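Local atomic coordinates of GrpB family protein (Enterococcus faecalis, PDB entry 2NRK), a protein that is of unknown function but belongs to the GrpB (UPF0157) family, whose fold is probably related to that of nucleotidyltransferases. Residues Q112-L115 with R116-F120; E61-E64 with K65-L68. All blocks are in the same frame, centred on the assembly; numbering follows the deposited sequence. Where two conformers were deposited one is given.

Contact 1 (Q112-L115 with R116-F120); sequences QEIL and RHLAF
Glu113 and Arg116 form an i to i+3 salt bridge on one turn of the helix 111-126, their side chains lying alongside each other and pointing the same way. The arginine grips side-on, one nitrogen to each carboxylate oxygen: Arg116 NH2 reaches Glu113 OE1 at 2.8 Å (N-H...O 165°), and Arg116 NE reaches Glu113 OE2 at 3.0 Å. Both oxygens lie close to the guanidinium plane. NH2 meets OE1 at its syn lone pair; the carboxylate is turned 37° from the guanidinium, which goes with NE approaching OE2 from the syn side but tilted out of the carboxylate plane. A bend at chi3 (69°) in Arg116 swings NE and NH2 back toward the preceding turn. Two bonds fix the rotation of the guanidinium, and its NH1 holds a second carboxylate, that of Glu164 on helix 157-171. Beside this pair, His117 ND1 stands 4.2 Å above one guanidinium face, toward its rim, while His117 NE2 is hydrogen-bonded to Tyr106 OH.

The buried flank of the helix is apolar. Ile114 and Leu118, one turn apart, run side by side over strand 54-60, where both touch Leu57, and Trp172 of the second subunit packs on both. Their branches meet where Ile114 CG2, anti to its own N, lies 3.8 Å from Leu118 CD1.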
# COMPACT_ATOMS: atom_id res chain seq x y z
N GLN A 112 -0.08 1.07 -6.20
CA GLN A 112 0.59 -0.07 -6.85
C GLN A 112 2.08 0.20 -7.03
O GLN A 112 2.91 -0.66 -6.72
CB GLN A 112 -0.05 -0.39 -8.21
CG GLN A 112 -1.54 -0.70 -8.15
CD GLN A 112 -1.83 -2.15 -7.83
OE1 GLN A 112 -1.57 -2.61 -6.73
NE2 GLN A 112 -2.41 -2.86 -8.79
N GLU A 113 2.42 1.39 -7.53
CA GLU A 113 3.84 1.71 -7.80
C GLU A 113 4.57 1.98 -6.52
O GLU A 113 5.70 1.54 -6.33
CB GLU A 113 3.93 2.90 -8.73
CG GLU A 113 3.68 2.46 -10.17
CD GLU A 113 4.85 1.56 -10.64
OE1 GLU A 113 6.00 2.07 -10.74
OE2 GLU A 113 4.61 0.38 -10.87
N ILE A 114 3.90 2.71 -5.61
CA ILE A 114 4.58 3.02 -4.35
C ILE A 114 4.94 1.75 -3.59
O ILE A 114 6.07 1.56 -3.15
CB ILE A 114 3.74 3.99 -3.48
CG1 ILE A 114 3.59 5.34 -4.23
CG2 ILE A 114 4.39 4.17 -2.08
CD1 ILE A 114 2.47 6.27 -3.64
N LEU A 115 3.95 0.87 -3.42
CA LEU A 115 4.23 -0.42 -2.74
C LEU A 115 5.16 -1.34 -3.51
O LEU A 115 5.92 -2.08 -2.89
CB LEU A 115 2.96 -1.17 -2.33
CG LEU A 115 2.19 -0.49 -1.19
CD1 LEU A 115 1.08 -1.44 -0.74
CD2 LEU A 115 3.07 -0.15 0.05
N ARG A 116 5.14 -1.29 -4.84
CA ARG A 116 6.05 -2.14 -5.62
C ARG A 116 7.47 -1.86 -5.14
O ARG A 116 8.23 -2.79 -4.84
CB ARG A 116 5.95 -1.85 -7.11
CG ARG A 116 6.98 -2.71 -7.89
CD ARG A 116 6.63 -2.68 -9.39
NE ARG A 116 6.87 -1.37 -9.98
CZ ARG A 116 8.04 -0.95 -10.45
NH1 ARG A 116 9.14 -1.73 -10.34
NH2 ARG A 116 8.12 0.27 -11.00
N HIS A 117 7.82 -0.57 -5.05
CA HIS A 117 9.16 -0.18 -4.63
C HIS A 117 9.41 -0.46 -3.16
O HIS A 117 10.44 -1.03 -2.83
CB HIS A 117 9.39 1.31 -4.90
CG HIS A 117 9.38 1.66 -6.35
ND1 HIS A 117 10.31 1.15 -7.24
CD2 HIS A 117 8.58 2.48 -7.07
CE1 HIS A 117 10.08 1.66 -8.45
NE2 HIS A 117 9.02 2.45 -8.38
N LEU A 118 8.50 -0.05 -2.28
CA LEU A 118 8.77 -0.19 -0.85
C LEU A 118 8.77 -1.66 -0.43
O LEU A 118 9.61 -2.07 0.37
CB LEU A 118 7.75 0.59 0.02
CG LEU A 118 7.85 2.11 -0.16
CD1 LEU A 118 6.63 2.76 0.58
CD2 LEU A 118 9.19 2.64 0.38
N ALA A 119 7.83 -2.44 -0.94
CA ALA A 119 7.78 -3.85 -0.53
C ALA A 119 9.05 -4.56 -0.98
O ALA A 119 9.61 -5.34 -0.21
CB ALA A 119 6.53 -4.54 -1.11
N PHE A 120 9.49 -4.30 -2.22
CA PHE A 120 10.69 -4.92 -2.80
C PHE A 120 11.90 -4.62 -1.92
O PHE A 120 12.61 -5.54 -1.51
CB PHE A 120 10.91 -4.36 -4.21
CG PHE A 120 12.11 -4.94 -4.92
CD1 PHE A 120 12.07 -6.20 -5.50
CD2 PHE A 120 13.26 -4.16 -5.07
CE1 PHE A 120 13.21 -6.74 -6.20
CE2 PHE A 120 14.39 -4.68 -5.75
CZ PHE A 120 14.36 -5.95 -6.30

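Contact 2 (E61-E64 with K65-L68); sequences EEIE and KVDL
A short helical turn in the loop between strand 54-60 and helix 70-75 brings Glu62 and Lys65 together three residues apart. Residues 65-68 have helical backbone angles but lack the regular i to i+4 bonds; the turn is instead closed by i to i+3 bonds of the 3-10 kind. Val66 N donates to Ile63 O at 2.9 Å, and Asp67 N to Glu64 O at 3.2 Å, the latter with an N-H...O angle of only 138°. In each the donor stands well above the carbonyl plane, more than 50° out of it, as expected of so tight a turn.

On the outer side the Glu62 and Lys65 side chains cross obliquely. In the conformer of Glu62 described, one of two, the carboxylate lies against the aliphatic part of the lysine, Glu62 OE2 coming to 3.4 Å from Lys65 CD. A bend at chi3 (73°) turns the ammonium aside, and Lys65 NZ remains 4.2 Å from Glu62 OE2, beyond a salt bridge. In this conformer a water spans that gap: it accepts from Lys65 NZ at 2.8 Å and gives a weak, 3.3 Å bond to Glu62 OE2. The opposite charges are thus linked through water rather than directly.

On the inner side Ile63 CD1 and Val66 CG2 are in loose apolar contact at 4.3 Å, and both residues pack on Ile105 of strand 101-107. Asp67 ties the turn to the far part of the sheet, its OD1 bonded to Tyr80 OH of strand 79-80 and salt-bridged to Arg90 of strand 89-94.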
# COMPACT_ATOMS: atom_id res chain seq x y z
N GLU A 61 1.29 15.04 -2.82
CA GLU A 61 -0.17 15.19 -2.77
C GLU A 61 -0.76 15.32 -4.16
O GLU A 61 -1.82 14.74 -4.44
CB GLU A 61 -0.55 16.40 -1.91
CG GLU A 61 -0.19 16.18 -0.46
CD GLU A 61 -0.91 17.13 0.50
OE1 GLU A 61 -2.11 17.46 0.28
OE2 GLU A 61 -0.24 17.53 1.48
N GLU A 62 -0.08 16.09 -5.02
CA GLU A 62 -0.59 16.43 -6.35
C GLU A 62 0.52 16.34 -7.39
O GLU A 62 1.44 17.16 -7.39
CB GLU A 62 -1.14 17.85 -6.39
CG GLU A 62 -2.34 18.12 -5.53
CD GLU A 62 -2.79 19.55 -5.70
OE1 GLU A 62 -3.19 19.91 -6.82
OE2 GLU A 62 -2.70 20.31 -4.71
N ILE A 63 0.42 15.35 -8.28
CA ILE A 63 1.48 15.12 -9.27
C ILE A 63 1.59 16.24 -10.30
O ILE A 63 2.69 16.65 -10.65
CB ILE A 63 1.39 13.71 -9.92
CG1 ILE A 63 2.72 13.36 -10.64
CG2 ILE A 63 0.22 13.58 -10.88
CD1 ILE A 63 3.90 13.13 -9.70
N GLU A 64 0.46 16.80 -10.72
CA GLU A 64 0.50 17.83 -11.77
C GLU A 64 1.23 19.09 -11.32
O GLU A 64 1.85 19.79 -12.13
CB GLU A 64 -0.91 18.14 -12.28
CG GLU A 64 -1.62 16.90 -12.83
CD GLU A 64 -2.63 17.19 -13.94
OE1 GLU A 64 -3.04 18.37 -14.12
OE2 GLU A 64 -3.02 16.22 -14.64
N LYS A 65 1.15 19.37 -10.03
CA LYS A 65 1.88 20.48 -9.42
C LYS A 65 3.41 20.37 -9.54
O LYS A 65 4.14 21.37 -9.46
CB LYS A 65 1.51 20.60 -7.95
CG LYS A 65 0.35 21.60 -7.69
CD LYS A 65 0.05 21.64 -6.18
CE LYS A 65 1.15 22.38 -5.39
NZ LYS A 65 0.78 22.45 -3.94
N VAL A 66 3.91 19.15 -9.74
CA VAL A 66 5.36 18.93 -9.82
C VAL A 66 5.88 19.53 -11.13
O VAL A 66 7.02 19.98 -11.21
CB VAL A 66 5.70 17.41 -9.68
CG1 VAL A 66 7.19 17.12 -9.92
CG2 VAL A 66 5.29 16.93 -8.29
N ASP A 67 5.04 19.55 -12.16
CA ASP A 67 5.41 20.18 -13.43
C ASP A 67 5.81 21.64 -13.30
O ASP A 67 6.64 22.12 -14.08
CB ASP A 67 4.29 19.99 -14.46
CG ASP A 67 4.05 18.51 -14.76
OD1 ASP A 67 5.03 17.71 -14.75
OD2 ASP A 67 2.88 18.15 -14.96
N LEU A 68 5.26 22.34 -12.32
CA LEU A 68 5.61 23.75 -12.10
C LEU A 68 7.07 23.91 -11.69
O LEU A 68 7.62 25.03 -11.77
CB LEU A 68 4.76 24.37 -10.99
CG LEU A 68 3.24 24.35 -11.06
CD1 LEU A 68 2.62 24.90 -9.77
CD2 LEU A 68 2.80 25.16 -12.25
O HOH W 1 -0.04 20.05 -2.71

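Overall arrangement
Along the chain contact 2 comes first, in the loop leaving strand 54-60, and contact 1 follows on helix 111-126, after strand 101-107. Their centres lie 20 Å apart and their nearest atoms about 9 Å, so the two do not touch. What they share is the mixed five-stranded sheet, in which strands 54-60 and 101-107 are parallel neighbours: contact 1 packs on strand 54-60, contact 2 on strand 101-107. Contact 1 is the more central, about 10 Å from the chain centre against 19 Å for contact 2. Contact 1 faces the second subunit through Ile114, Leu115 and Leu118, whereas at contact 2 Glu61 alone comes near it, salt-bridged to Lys169 of that subunit.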